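Local atomic coordinates of macrophage receptor MARCO (Mus musculus, PDB entry 2OYA), a protein that serves as a scavenger receptor of macrophages, its cysteine-rich domain contributing to ligand recognition through a basic and an acidic cluster. Residues D35-A39 against V69-G73; V20-W26 against N63-D67; N14-A18 against L54-G60; Y48-L54 against A97-S102. All coordinates share one frame; numbering follows the deposited sequence.

Contact 1: D35-A39 against V69-G73; sequences DNNDA and VNCRG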
loop_
_atom_site.group_PDB
_atom_site.type_symbol
_atom_site.label_atom_id
_atom_site.label_comp_id
_atom_site.label_asym_id
_atom_site.label_seq_id
_atom_site.Cartn_x
_atom_site.Cartn_y
_atom_site.Cartn_z
ATOM N N ASP A 35 -5.550 -7.019 -3.357
ATOM C CA ASP A 35 -5.584 -7.400 -4.769
ATOM C C ASP A 35 -5.076 -6.268 -5.686
ATOM O O ASP A 35 -4.651 -5.235 -5.202
ATOM C CB ASP A 35 -6.982 -7.938 -5.158
ATOM C CG ASP A 35 -8.064 -6.879 -5.136
ATOM O OD1 ASP A 35 -9.253 -7.264 -5.226
ATOM O OD2 ASP A 35 -7.746 -5.669 -5.027
ATOM N N ASN A 36 -5.091 -6.485 -7.007
ATOM C CA ASN A 36 -4.571 -5.482 -7.951
ATOM C C ASN A 36 -5.294 -4.137 -7.866
ATOM O O ASN A 36 -4.682 -3.088 -8.101
ATOM C CB ASN A 36 -4.586 -6.032 -9.379
ATOM C CG ASN A 36 -3.493 -7.089 -9.614
ATOM O OD1 ASN A 36 -2.489 -7.142 -8.892
ATOM N ND2 ASN A 36 -3.699 -7.947 -10.617
ATOM N N ASN A 37 -6.580 -4.172 -7.537
ATOM C CA ASN A 37 -7.374 -2.941 -7.395
ATOM C C ASN A 37 -6.861 -2.134 -6.217
ATOM O O ASN A 37 -6.652 -0.924 -6.329
ATOM C CB ASN A 37 -8.871 -3.245 -7.225
ATOM C CG ASN A 37 -9.521 -3.711 -8.516
ATOM O OD1 ASN A 37 -9.065 -3.391 -9.616
ATOM N ND2 ASN A 37 -10.589 -4.482 -8.384
ATOM N N ASP A 38 -6.610 -2.823 -5.101
ATOM C CA ASP A 38 -6.026 -2.169 -3.919
ATOM C C ASP A 38 -4.633 -1.614 -4.214
ATOM O O ASP A 38 -4.308 -0.474 -3.847
ATOM C CB ASP A 38 -5.911 -3.195 -2.799
ATOM C CG ASP A 38 -7.240 -3.789 -2.424
ATOM O OD1 ASP A 38 -8.244 -3.053 -2.484
ATOM O OD2 ASP A 38 -7.277 -4.984 -2.075
ATOM N N ALA A 39 -3.811 -2.444 -4.871
ATOM C CA ALA A 39 -2.445 -2.074 -5.252
ATOM C C ALA A 39 -2.440 -0.828 -6.159
ATOM O O ALA A 39 -1.596 0.063 -6.005
ATOM C CB ALA A 39 -1.762 -3.241 -5.968
ATOM N N VAL A 69 -8.589 -4.913 2.918
ATOM C CA VAL A 69 -8.801 -3.780 2.025
ATOM C C VAL A 69 -9.553 -4.260 0.777
ATOM O O VAL A 69 -9.147 -5.238 0.136
ATOM C CB VAL A 69 -7.471 -3.103 1.637
ATOM C CG1 VAL A 69 -7.719 -1.867 0.760
ATOM C CG2 VAL A 69 -6.675 -2.718 2.903
ATOM N N ASN A 70 -10.646 -3.569 0.454
ATOM C CA ASN A 70 -11.477 -3.918 -0.694
ATOM C C ASN A 70 -11.825 -2.700 -1.544
ATOM O O ASN A 70 -12.978 -2.280 -1.601
ATOM C CB ASN A 70 -12.740 -4.642 -0.226
ATOM C CG ASN A 70 -12.500 -6.110 0.030
ATOM O OD1 ASN A 70 -12.461 -6.915 -0.904
ATOM N ND2 ASN A 70 -12.347 -6.476 1.298
ATOM N N CYS A 71 -10.812 -2.139 -2.199
ATOM C CA CYS A 71 -10.997 -0.980 -3.081
ATOM C C CYS A 71 -11.724 -1.416 -4.342
ATOM O O CYS A 71 -11.562 -2.555 -4.795
ATOM C CB CYS A 71 -9.652 -0.388 -3.506
ATOM S SG CYS A 71 -8.612 0.216 -2.139
ATOM N N ARG A 72 -12.486 -0.485 -4.908
ATOM C CA ARG A 72 -13.087 -0.658 -6.231
ATOM C C ARG A 72 -11.999 -0.583 -7.300
ATOM O O ARG A 72 -12.108 -1.219 -8.343
ATOM C CB ARG A 72 -14.143 0.418 -6.495
ATOM C CG ARG A 72 -15.373 0.342 -5.585
ATOM C CD ARG A 72 -16.272 1.575 -5.768
ATOM N NE ARG A 72 -15.757 2.810 -5.158
ATOM C CZ ARG A 72 -15.789 3.090 -3.853
ATOM N NH1 ARG A 72 -16.286 2.214 -2.980
ATOM N NH2 ARG A 72 -15.310 4.249 -3.407
ATOM N N GLY A 73 -10.945 0.189 -7.021
ATOM C CA GLY A 73 -9.833 0.339 -7.943
ATOM C C GLY A 73 -9.751 1.737 -8.508
ATOM O O GLY A 73 -8.720 2.136 -9.071
#

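Contact 2: V20-W26 against N63-D67; sequences VYYNNEW and NIWLD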
loop_
_atom_site.group_PDB
_atom_site.type_symbol
_atom_site.label_atom_id
_atom_site.label_comp_id
_atom_site.label_asym_id
_atom_site.label_seq_id
_atom_site.Cartn_x
_atom_site.Cartn_y
_atom_site.Cartn_z
ATOM N N VAL A 20 1.622 2.538 5.458
ATOM C CA VAL A 20 0.638 3.601 5.574
ATOM C C VAL A 20 0.878 4.323 6.900
ATOM O O VAL A 20 1.263 3.697 7.884
ATOM C CB VAL A 20 -0.825 3.040 5.457
ATOM C CG1 VAL A 20 -1.156 2.058 6.597
ATOM C CG2 VAL A 20 -1.842 4.142 5.404
ATOM N N TYR A 21 0.697 5.645 6.887
ATOM C CA TYR A 21 0.950 6.484 8.054
ATOM C C TYR A 21 -0.383 6.836 8.725
ATOM O O TYR A 21 -1.229 7.543 8.143
ATOM C CB TYR A 21 1.708 7.749 7.623
ATOM C CG TYR A 21 2.297 8.527 8.771
ATOM C CD1 TYR A 21 3.486 8.110 9.397
ATOM C CD2 TYR A 21 1.676 9.682 9.240
ATOM C CE1 TYR A 21 4.029 8.837 10.464
ATOM C CE2 TYR A 21 2.218 10.415 10.301
ATOM C CZ TYR A 21 3.389 9.995 10.899
ATOM O OH TYR A 21 3.926 10.718 11.959
ATOM N N TYR A 22 -0.581 6.326 9.937
ATOM C CA TYR A 22 -1.844 6.499 10.653
ATOM C C TYR A 22 -1.510 6.635 12.138
ATOM O O TYR A 22 -0.574 6.000 12.636
ATOM C CB TYR A 22 -2.749 5.294 10.383
ATOM C CG TYR A 22 -4.021 5.232 11.190
ATOM C CD1 TYR A 22 -5.202 5.793 10.700
ATOM C CD2 TYR A 22 -4.053 4.576 12.426
ATOM C CE1 TYR A 22 -6.401 5.718 11.443
ATOM C CE2 TYR A 22 -5.218 4.507 13.178
ATOM C CZ TYR A 22 -6.390 5.073 12.676
ATOM O OH TYR A 22 -7.543 4.971 13.422
ATOM N N ASN A 23 -2.272 7.469 12.840
ATOM C CA ASN A 23 -1.990 7.774 14.244
ATOM C C ASN A 23 -0.517 8.057 14.515
ATOM O O ASN A 23 0.057 7.578 15.500
ATOM C CB ASN A 23 -2.527 6.679 15.186
ATOM C CG ASN A 23 -2.771 7.212 16.597
ATOM O OD1 ASN A 23 -3.111 8.389 16.778
ATOM N ND2 ASN A 23 -2.589 6.357 17.594
ATOM N N ASN A 24 0.084 8.820 13.604
ATOM C CA ASN A 24 1.464 9.330 13.727
ATOM C C ASN A 24 2.540 8.272 13.709
ATOM O O ASN A 24 3.631 8.499 14.227
ATOM C CB ASN A 24 1.615 10.266 14.940
ATOM C CG ASN A 24 0.519 11.328 14.983
ATOM O OD1 ASN A 24 0.434 12.160 14.095
ATOM N ND2 ASN A 24 -0.349 11.258 15.991
ATOM N N GLU A 25 2.239 7.113 13.117
ATOM C CA GLU A 25 3.238 6.060 13.010
ATOM C C GLU A 25 3.076 5.350 11.691
ATOM O O GLU A 25 1.960 5.137 11.249
ATOM C CB GLU A 25 3.047 5.024 14.115
ATOM C CG GLU A 25 3.303 5.504 15.528
ATOM C CD GLU A 25 3.268 4.369 16.518
ATOM O OE1 GLU A 25 4.358 3.857 16.844
ATOM O OE2 GLU A 25 2.159 3.982 16.951
ATOM N N TRP A 26 4.198 4.982 11.077
ATOM C CA TRP A 26 4.166 4.057 9.940
ATOM C C TRP A 26 3.765 2.654 10.373
ATOM O O TRP A 26 4.297 2.107 11.349
ATOM C CB TRP A 26 5.525 4.020 9.212
ATOM C CG TRP A 26 5.807 5.289 8.479
ATOM C CD1 TRP A 26 6.664 6.287 8.861
ATOM C CD2 TRP A 26 5.198 5.726 7.263
ATOM N NE1 TRP A 26 6.653 7.309 7.931
ATOM C CE2 TRP A 26 5.753 6.996 6.947
ATOM C CE3 TRP A 26 4.243 5.166 6.394
ATOM C CZ2 TRP A 26 5.382 7.709 5.802
ATOM C CZ3 TRP A 26 3.868 5.883 5.266
ATOM C CH2 TRP A 26 4.425 7.142 4.985
ATOM N N ASN A 63 2.896 -1.456 14.056
ATOM C CA ASN A 63 1.489 -1.617 13.793
ATOM C C ASN A 63 1.164 -2.209 12.424
ATOM O O ASN A 63 1.800 -1.883 11.428
ATOM C CB ASN A 63 0.786 -0.280 13.948
ATOM C CG ASN A 63 0.685 0.144 15.374
ATOM O OD1 ASN A 63 -0.121 -0.397 16.142
ATOM N ND2 ASN A 63 1.517 1.118 15.758
ATOM N N ILE A 64 0.176 -3.100 12.394
ATOM C CA ILE A 64 -0.450 -3.467 11.127
ATOM C C ILE A 64 -1.715 -2.608 11.078
ATOM O O ILE A 64 -2.658 -2.832 11.829
ATOM C CB ILE A 64 -0.743 -4.986 11.036
ATOM C CG1 ILE A 64 0.575 -5.787 11.151
ATOM C CG2 ILE A 64 -1.471 -5.326 9.710
ATOM C CD1 ILE A 64 0.380 -7.280 11.427
ATOM N N TRP A 65 -1.717 -1.580 10.239
ATOM C CA TRP A 65 -2.851 -0.644 10.262
ATOM C C TRP A 65 -4.096 -1.073 9.491
ATOM O O TRP A 65 -5.207 -0.690 9.861
ATOM C CB TRP A 65 -2.439 0.731 9.758
ATOM C CG TRP A 65 -1.595 1.557 10.703
ATOM C CD1 TRP A 65 -0.498 2.276 10.380
ATOM C CD2 TRP A 65 -1.818 1.767 12.113
ATOM N NE1 TRP A 65 -0.006 2.927 11.493
ATOM C CE2 TRP A 65 -0.803 2.638 12.567
ATOM C CE3 TRP A 65 -2.782 1.310 13.025
ATOM C CZ2 TRP A 65 -0.699 3.042 13.902
ATOM C CZ3 TRP A 65 -2.686 1.728 14.362
ATOM C CH2 TRP A 65 -1.652 2.585 14.779
ATOM N N LEU A 66 -3.904 -1.788 8.387
ATOM C CA LEU A 66 -5.013 -2.150 7.488
ATOM C C LEU A 66 -5.119 -3.652 7.245
ATOM O O LEU A 66 -4.111 -4.361 7.230
ATOM C CB LEU A 66 -4.873 -1.429 6.146
ATOM C CG LEU A 66 -5.007 0.095 6.151
ATOM C CD1 LEU A 66 -4.719 0.634 4.750
ATOM C CD2 LEU A 66 -6.395 0.523 6.658
ATOM N N ASP A 67 -6.352 -4.121 7.075
ATOM C CA ASP A 67 -6.640 -5.526 6.788
ATOM C C ASP A 67 -7.954 -5.555 6.001
ATOM O O ASP A 67 -8.786 -4.635 6.116
ATOM C CB ASP A 67 -6.765 -6.319 8.102
ATOM C CG ASP A 67 -6.825 -7.823 7.896
ATOM O OD1 ASP A 67 -6.506 -8.293 6.795
ATOM O OD2 ASP A 67 -7.147 -8.547 8.876
HETATM O O HOH W 1 3.900 1.278 13.874
#

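Contact 3: N14-A18 against L54-G60; sequences NRGRA and LSSYGGG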
loop_
_atom_site.group_PDB
_atom_site.type_symbol
_atom_site.label_atom_id
_atom_site.label_comp_id
_atom_site.label_asym_id
_atom_site.label_seq_id
_atom_site.Cartn_x
_atom_site.Cartn_y
_atom_site.Cartn_z
ATOM N N ASN A 14 8.563 0.372 -8.988
ATOM C CA ASN A 14 8.870 0.590 -7.593
ATOM C C ASN A 14 8.198 -0.547 -6.811
ATOM O O ASN A 14 6.979 -0.630 -6.768
ATOM C CB ASN A 14 8.372 1.972 -7.159
ATOM C CG ASN A 14 8.855 2.357 -5.791
ATOM O OD1 ASN A 14 9.391 1.528 -5.064
ATOM N ND2 ASN A 14 8.691 3.631 -5.433
ATOM N N ARG A 15 9.008 -1.438 -6.251
ATOM C CA ARG A 15 8.516 -2.694 -5.698
ATOM C C ARG A 15 8.919 -2.777 -4.243
ATOM O O ARG A 15 10.068 -2.494 -3.903
ATOM C CB ARG A 15 9.123 -3.859 -6.505
ATOM C CG ARG A 15 8.824 -5.247 -6.008
ATOM C CD ARG A 15 9.575 -6.255 -6.864
ATOM N NE ARG A 15 9.164 -7.606 -6.509
ATOM C CZ ARG A 15 8.258 -8.291 -7.191
ATOM N NH1 ARG A 15 7.702 -7.762 -8.277
ATOM N NH2 ARG A 15 7.926 -9.507 -6.797
ATOM N N GLY A 16 7.987 -3.151 -3.373
ATOM C CA GLY A 16 8.343 -3.307 -1.966
ATOM C C GLY A 16 7.110 -3.471 -1.099
ATOM O O GLY A 16 6.000 -3.676 -1.611
ATOM N N ARG A 17 7.305 -3.401 0.219
ATOM C CA ARG A 17 6.173 -3.533 1.143
ATOM C C ARG A 17 5.377 -2.223 1.179
ATOM O O ARG A 17 5.965 -1.131 1.256
ATOM C CB ARG A 17 6.683 -3.917 2.536
ATOM C CG ARG A 17 5.623 -4.040 3.610
ATOM C CD ARG A 17 6.264 -4.482 4.940
ATOM N NE ARG A 17 7.306 -3.552 5.379
ATOM C CZ ARG A 17 8.628 -3.732 5.251
ATOM N NH1 ARG A 17 9.138 -4.844 4.719
ATOM N NH2 ARG A 17 9.449 -2.792 5.708
ATOM N N ALA A 18 4.045 -2.336 1.137
ATOM C CA ALA A 18 3.157 -1.169 1.215
ATOM C C ALA A 18 2.986 -0.733 2.676
ATOM O O ALA A 18 2.521 -1.522 3.519
ATOM C CB ALA A 18 1.787 -1.486 0.586
ATOM N N LEU A 54 1.362 -7.780 -4.310
ATOM C CA LEU A 54 2.316 -8.828 -3.940
ATOM C C LEU A 54 1.892 -9.398 -2.599
ATOM O O LEU A 54 1.912 -8.710 -1.565
ATOM C CB LEU A 54 3.756 -8.294 -3.885
ATOM C CG LEU A 54 4.248 -7.515 -5.107
ATOM C CD1 LEU A 54 5.645 -6.938 -4.820
ATOM C CD2 LEU A 54 4.229 -8.353 -6.375
ATOM N N SER A 55 1.521 -10.675 -2.613
ATOM C CA SER A 55 1.034 -11.320 -1.390
ATOM C C SER A 55 2.217 -11.686 -0.495
ATOM O O SER A 55 3.278 -12.070 -0.983
ATOM C CB SER A 55 0.215 -12.558 -1.762
ATOM O OG SER A 55 -0.215 -13.268 -0.607
ATOM N N SER A 56 2.042 -11.526 0.817
ATOM C CA SER A 56 3.044 -11.967 1.804
ATOM C C SER A 56 4.459 -11.489 1.479
ATOM O O SER A 56 5.435 -12.249 1.522
ATOM C CB SER A 56 2.943 -13.487 2.009
ATOM O OG SER A 56 1.641 -13.816 2.521
ATOM N N TYR A 57 4.553 -10.206 1.141
ATOM C CA TYR A 57 5.850 -9.610 0.900
ATOM C C TYR A 57 6.651 -9.688 2.197
ATOM O O TYR A 57 7.861 -9.987 2.196
ATOM C CB TYR A 57 5.688 -8.149 0.464
ATOM C CG TYR A 57 6.969 -7.585 -0.038
ATOM C CD1 TYR A 57 7.264 -7.601 -1.399
ATOM C CD2 TYR A 57 7.915 -7.042 0.849
ATOM C CE1 TYR A 57 8.459 -7.099 -1.876
ATOM C CE2 TYR A 57 9.127 -6.541 0.377
ATOM C CZ TYR A 57 9.388 -6.565 -0.981
ATOM O OH TYR A 57 10.571 -6.052 -1.472
ATOM N N GLY A 58 5.950 -9.423 3.296
ATOM C CA GLY A 58 6.498 -9.515 4.644
ATOM C C GLY A 58 7.480 -8.420 5.025
ATOM O O GLY A 58 7.704 -7.422 4.278
ATOM N N GLY A 59 8.071 -8.606 6.209
ATOM C CA GLY A 59 9.224 -7.815 6.605
ATOM C C GLY A 59 8.999 -6.540 7.395
ATOM O O GLY A 59 9.971 -5.892 7.782
ATOM N N GLY A 60 7.742 -6.160 7.624
ATOM C CA GLY A 60 7.450 -4.949 8.382
ATOM C C GLY A 60 7.521 -5.174 9.892
ATOM O O GLY A 60 7.821 -6.280 10.367
HETATM O O HOH W 2 11.142 -7.435 -4.148
#

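Contact 4: Y48-L54 against A97-S102; sequences YSRGRAL and AGVECS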
loop_
_atom_site.group_PDB
_atom_site.type_symbol
_atom_site.label_atom_id
_atom_site.label_comp_id
_atom_site.label_asym_id
_atom_site.label_seq_id
_atom_site.Cartn_x
_atom_site.Cartn_y
_atom_site.Cartn_z
ATOM N N TYR A 48 1.825 6.815 -9.499
ATOM C CA TYR A 48 1.940 5.756 -10.508
ATOM C C TYR A 48 0.578 5.488 -11.130
ATOM O O TYR A 48 -0.444 5.885 -10.581
ATOM C CB TYR A 48 2.521 4.467 -9.886
ATOM C CG TYR A 48 3.911 4.646 -9.352
ATOM C CD1 TYR A 48 4.134 4.935 -8.011
ATOM C CD2 TYR A 48 5.023 4.526 -10.197
ATOM C CE1 TYR A 48 5.433 5.119 -7.523
ATOM C CE2 TYR A 48 6.310 4.686 -9.720
ATOM C CZ TYR A 48 6.518 4.987 -8.390
ATOM O OH TYR A 48 7.815 5.157 -7.954
ATOM N N SER A 49 0.549 4.812 -12.271
ATOM C CA SER A 49 -0.727 4.531 -12.896
ATOM C C SER A 49 -1.270 3.120 -12.693
ATOM O O SER A 49 -2.451 2.872 -12.935
ATOM C CB SER A 49 -0.697 4.873 -14.376
ATOM O OG SER A 49 0.102 3.961 -15.095
ATOM N N ARG A 50 -0.415 2.191 -12.279
ATOM C CA ARG A 50 -0.872 0.837 -12.022
ATOM C C ARG A 50 -0.126 0.263 -10.835
ATOM O O ARG A 50 1.021 0.610 -10.592
ATOM C CB ARG A 50 -0.680 -0.067 -13.250
ATOM C CG ARG A 50 -1.378 -1.416 -13.113
ATOM C CD ARG A 50 -1.034 -2.339 -14.254
ATOM N NE ARG A 50 0.330 -2.875 -14.165
ATOM C CZ ARG A 50 0.911 -3.532 -15.160
ATOM N NH1 ARG A 50 0.238 -3.699 -16.277
ATOM N NH2 ARG A 50 2.149 -4.012 -15.038
ATOM N N GLY A 51 -0.808 -0.609 -10.097
ATOM C CA GLY A 51 -0.171 -1.379 -9.028
ATOM C C GLY A 51 -0.525 -2.844 -9.226
ATOM O O GLY A 51 -1.639 -3.184 -9.631
ATOM N N ARG A 52 0.430 -3.713 -8.945
ATOM C CA ARG A 52 0.163 -5.147 -8.819
ATOM C C ARG A 52 0.364 -5.560 -7.370
ATOM O O ARG A 52 1.337 -5.158 -6.732
ATOM C CB ARG A 52 1.075 -5.960 -9.733
ATOM C CG ARG A 52 0.713 -5.769 -11.229
ATOM C CD ARG A 52 1.685 -6.509 -12.113
ATOM N NE ARG A 52 1.694 -7.923 -11.747
ATOM C CZ ARG A 52 2.712 -8.555 -11.176
ATOM N NH1 ARG A 52 2.596 -9.835 -10.872
ATOM N NH2 ARG A 52 3.849 -7.919 -10.917
ATOM N N ALA A 53 -0.573 -6.341 -6.851
ATOM C CA ALA A 53 -0.505 -6.812 -5.480
ATOM C C ALA A 53 0.526 -7.921 -5.329
ATOM O O ALA A 53 0.549 -8.876 -6.106
ATOM C CB ALA A 53 -1.875 -7.323 -5.030
ATOM N N LEU A 54 1.362 -7.780 -4.310
ATOM C CA LEU A 54 2.316 -8.828 -3.940
ATOM C C LEU A 54 1.892 -9.398 -2.599
ATOM O O LEU A 54 1.912 -8.710 -1.565
ATOM C CB LEU A 54 3.756 -8.294 -3.885
ATOM C CG LEU A 54 4.248 -7.515 -5.107
ATOM C CD1 LEU A 54 5.645 -6.938 -4.820
ATOM C CD2 LEU A 54 4.229 -8.353 -6.375
ATOM N N ALA A 97 1.491 -6.984 3.039
ATOM C CA ALA A 97 1.242 -6.842 1.619
ATOM C C ALA A 97 2.331 -5.991 0.963
ATOM O O ALA A 97 2.853 -5.049 1.563
ATOM C CB ALA A 97 -0.122 -6.197 1.403
ATOM N N GLY A 98 2.665 -6.331 -0.274
ATOM C CA GLY A 98 3.544 -5.495 -1.080
ATOM C C GLY A 98 2.881 -5.042 -2.378
ATOM O O GLY A 98 1.750 -5.434 -2.698
ATOM N N VAL A 99 3.606 -4.215 -3.113
ATOM C CA VAL A 99 3.127 -3.677 -4.379
ATOM C C VAL A 99 4.278 -3.633 -5.370
ATOM O O VAL A 99 5.442 -3.471 -4.973
ATOM C CB VAL A 99 2.545 -2.228 -4.228
ATOM C CG1 VAL A 99 1.293 -2.235 -3.363
ATOM C CG2 VAL A 99 3.594 -1.242 -3.681
ATOM N N GLU A 100 3.945 -3.784 -6.652
ATOM C CA GLU A 100 4.820 -3.394 -7.753
ATOM C C GLU A 100 4.072 -2.252 -8.464
ATOM O O GLU A 100 3.057 -2.484 -9.122
ATOM C CB GLU A 100 5.052 -4.560 -8.730
ATOM C CG GLU A 100 6.030 -4.200 -9.867
ATOM C CD GLU A 100 6.044 -5.228 -10.992
ATOM O OE1 GLU A 100 7.008 -6.009 -11.071
ATOM O OE2 GLU A 100 5.075 -5.260 -11.781
ATOM N N CYS A 101 4.536 -1.022 -8.260
ATOM C CA CYS A 101 3.942 0.148 -8.902
ATOM C C CYS A 101 4.672 0.455 -10.181
ATOM O O CYS A 101 5.887 0.319 -10.246
ATOM C CB CYS A 101 4.041 1.384 -8.001
ATOM S SG CYS A 101 3.291 1.231 -6.363
ATOM N N SER A 102 3.931 0.904 -11.192
ATOM C CA SER A 102 4.537 1.318 -12.462
ATOM C C SER A 102 3.673 2.379 -13.129
ATOM O O SER A 102 2.529 2.583 -12.722
ATOM C CB SER A 102 4.734 0.108 -13.383
ATOM O OG SER A 102 3.483 -0.421 -13.772
ATOM O OXT SER A 102 4.108 3.053 -14.073
HETATM O O HOH W 3 2.543 4.847 -15.398
HETATM O O HOH W 4 2.664 -2.448 -11.954
HETATM O O HOH W 5 4.752 -3.380 -13.776
#

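Contact 1: D35-A39 against V69-G73
Asp38 carries the polar part of this contact, reaching from the first turn of a helix to the backbone of the loop 69-73. Its OD1 accepts from the backbone N of Cys71 at 2.7 Å, nearly in line with the carboxylate C-O bond and with an N-H...O angle of 160°. The other oxygen, OD2, is turned back to its own helix, where the backbone N of Asp35 donates to it from the anti side, 3.0 Å away. Asp35, the N-cap residue, accepts the backbone N-H of Asp38 at its OD2, 3.1 Å away. The two aspartates thus form a capping box, and the carboxylate of Asp38 has one bond at each oxygen, which should limit its rotation. Asp38 OD2 also lies 2.9 Å from the carbonyl O of Val69, two acceptors side by side, a proximity that the two N-H donors probably offset.

Carbon atoms also press on the carboxylate. The CG1 branch of Val69 slides past it, 3.5 Å from Asp38 OD1, and Cys71 lays its CB against the same oxygen. Farther along, Asn37 rests its CB on the CA of Gly73 at 3.8 Å, its amide beside the carbonyl of Arg72.

The contact moors the start of helix 36-45 to the loop that follows strand 64-66. Cys71 is in turn disulfide-bonded to Cys81, and Arg44, farther along the helix, donates to the carbonyl of Gly73.

Contact 2: V20-W26 against N63-D67
Strands 20-22 and 64-66 run almost at right angles, 95° between their directions and 8.2 Å apart at the closest approach of their axes; the space between them is spanned mainly by the side chain of Trp65. The indole of Trp65 lies against the hairpin. Tyr22 covers one of its faces: CB stands 3.7 Å from the centroid of the five-membered ring, almost on the ring normal, while CD2 leads the edge of the phenol onto the six-membered ring in a T-shaped pair with planes at 63°. With CG anti to the backbone N (chi1 172°), the phenol is carried out over the indole. Asn63 CB lies over the opposite face, and Val20 CG1 packs on Trp65 CB at 3.7 Å.

At the indole edge, NE1 donates to the carbonyl O of Glu25 at 3.0 Å, with the acceptor near the ring plane. The same oxygen takes the backbone N-H of Tyr22, the two donors coming from opposite faces of the carbonyl. Together with the packing on both faces, this bond should fix the ring's rotation. A water adds a second bridge, donating to Trp26 O at 2.7 Å and accepting from both N and ND2 of Asn63.

The motif is a beta hairpin closed by a type I' turn from Tyr22 to Glu25, with a tryptophan from a third strand of the same mixed sheet packed against it in this scavenger receptor cysteine-rich domain.

Contact 3: N14-A18 against L54-G60
Tyr57 lays one face of its ring along the backbone at Gly16 and Arg17, with Gly16 C above the ring centre and Arg17 N nearer the rim, 3.6 Å from Tyr57 CE2. Gly16, lacking a side chain, brings its CA equally near to Tyr57 CZ. Two arginines extend from this strip of chain. Arg15 stays extended from CG to NE and crosses Leu54 at about a right angle, so that CD1 of Leu54 sits over the centre of the guanidinium face, 3.8 Å from Arg15 CZ. In the plane of that guanidinium, a water accepts from NE and hydrogen-bonds to Tyr57 OH at 3.1 Å.

Arg17 bends at chi3 (58°), which folds its guanidinium back over the glycine run. One face lies on the peptide joining Gly59 and Gly60, with NH1 3.2 Å from Gly59 C. At its edge NH1 donates to Gly58 O at 3.0 Å, on a lone pair in the carbonyl plane.

Chemically, each arginine packs a flat face on uncharged atoms and uses N-H groups at its edge for polar partners: Gly58 O for Arg17, a water for Arg15. For Arg17 the strongest polar partner is Glu19, which forms a salt bridge with NE, so its charge is probably offset there while NH1 holds the loop at Gly58.

Contact 4: Y48-L54 against A97-S102
The Tyr48 ring has CB of Cys101 over one face, a CH-pi contact 3.7 Å from the ring centroid, with the sulfur reaching the ring obliquely. The guanidinium of Arg52 instead works at its edge: NH2 donates to Glu100 OE2 at 3.1 Å, close to the guanidinium plane but well above that of the carboxylate, 67° out of it. The two side chains lie alongside each other and point the same way; the Arg52 chain bends at chi3 (57°), bringing NH2 to the carboxylate in this salt bridge, and the two planes are 57° apart. A water in the guanidinium plane of Arg50 accepts from NE and donates to Glu100 O, and a second one joins Arg50 NH2 to Glu100 OE2.

The strands themselves pair antiparallel, Arg52 with Glu100 and Leu54 with Gly98 as hydrogen-bonded pairs; Val99 and Cys101 are on the face opposite Arg52, Glu100 and Leu54. Leu54 CD1 also touches Val99 O at 3.5 Å. At the far end Ser49 and Arg50 both face Ser102 in a classic beta bulge: Ser102 O takes the N-H of Arg50 at 3.0 Å and, weakly, that of Ser49.

Strand 98-101 is central in its sheet, between 14-15 and 51-54. Helix 36-45 packs against Val99 through Phe42 and Cys43, and the Cys43-Cys101 disulfide ties helix to strand.

In the fold
The four contacts interlock along the chain, each pair with alternating segments. Contacts 3 and 4 share Leu54 and one antiparallel sheet, their centres about 10 Å apart, and Gly16 O lies 2.9 Å from Val99 N in a probable hydrogen bond. Contact 1 meets contact 4 at a similar centre distance, where Asn36 OD1 probably accepts from Ala53 N at 2.9 Å. Contact 2 belongs to the other sheet, about 19 Å from contact 4 between centres and across the middle of the chain; strand 17-22 links it to contact 3. A bound sulfate, probably from the crystallisation liquor, lies about 5 Å from the Tyr22 side chain.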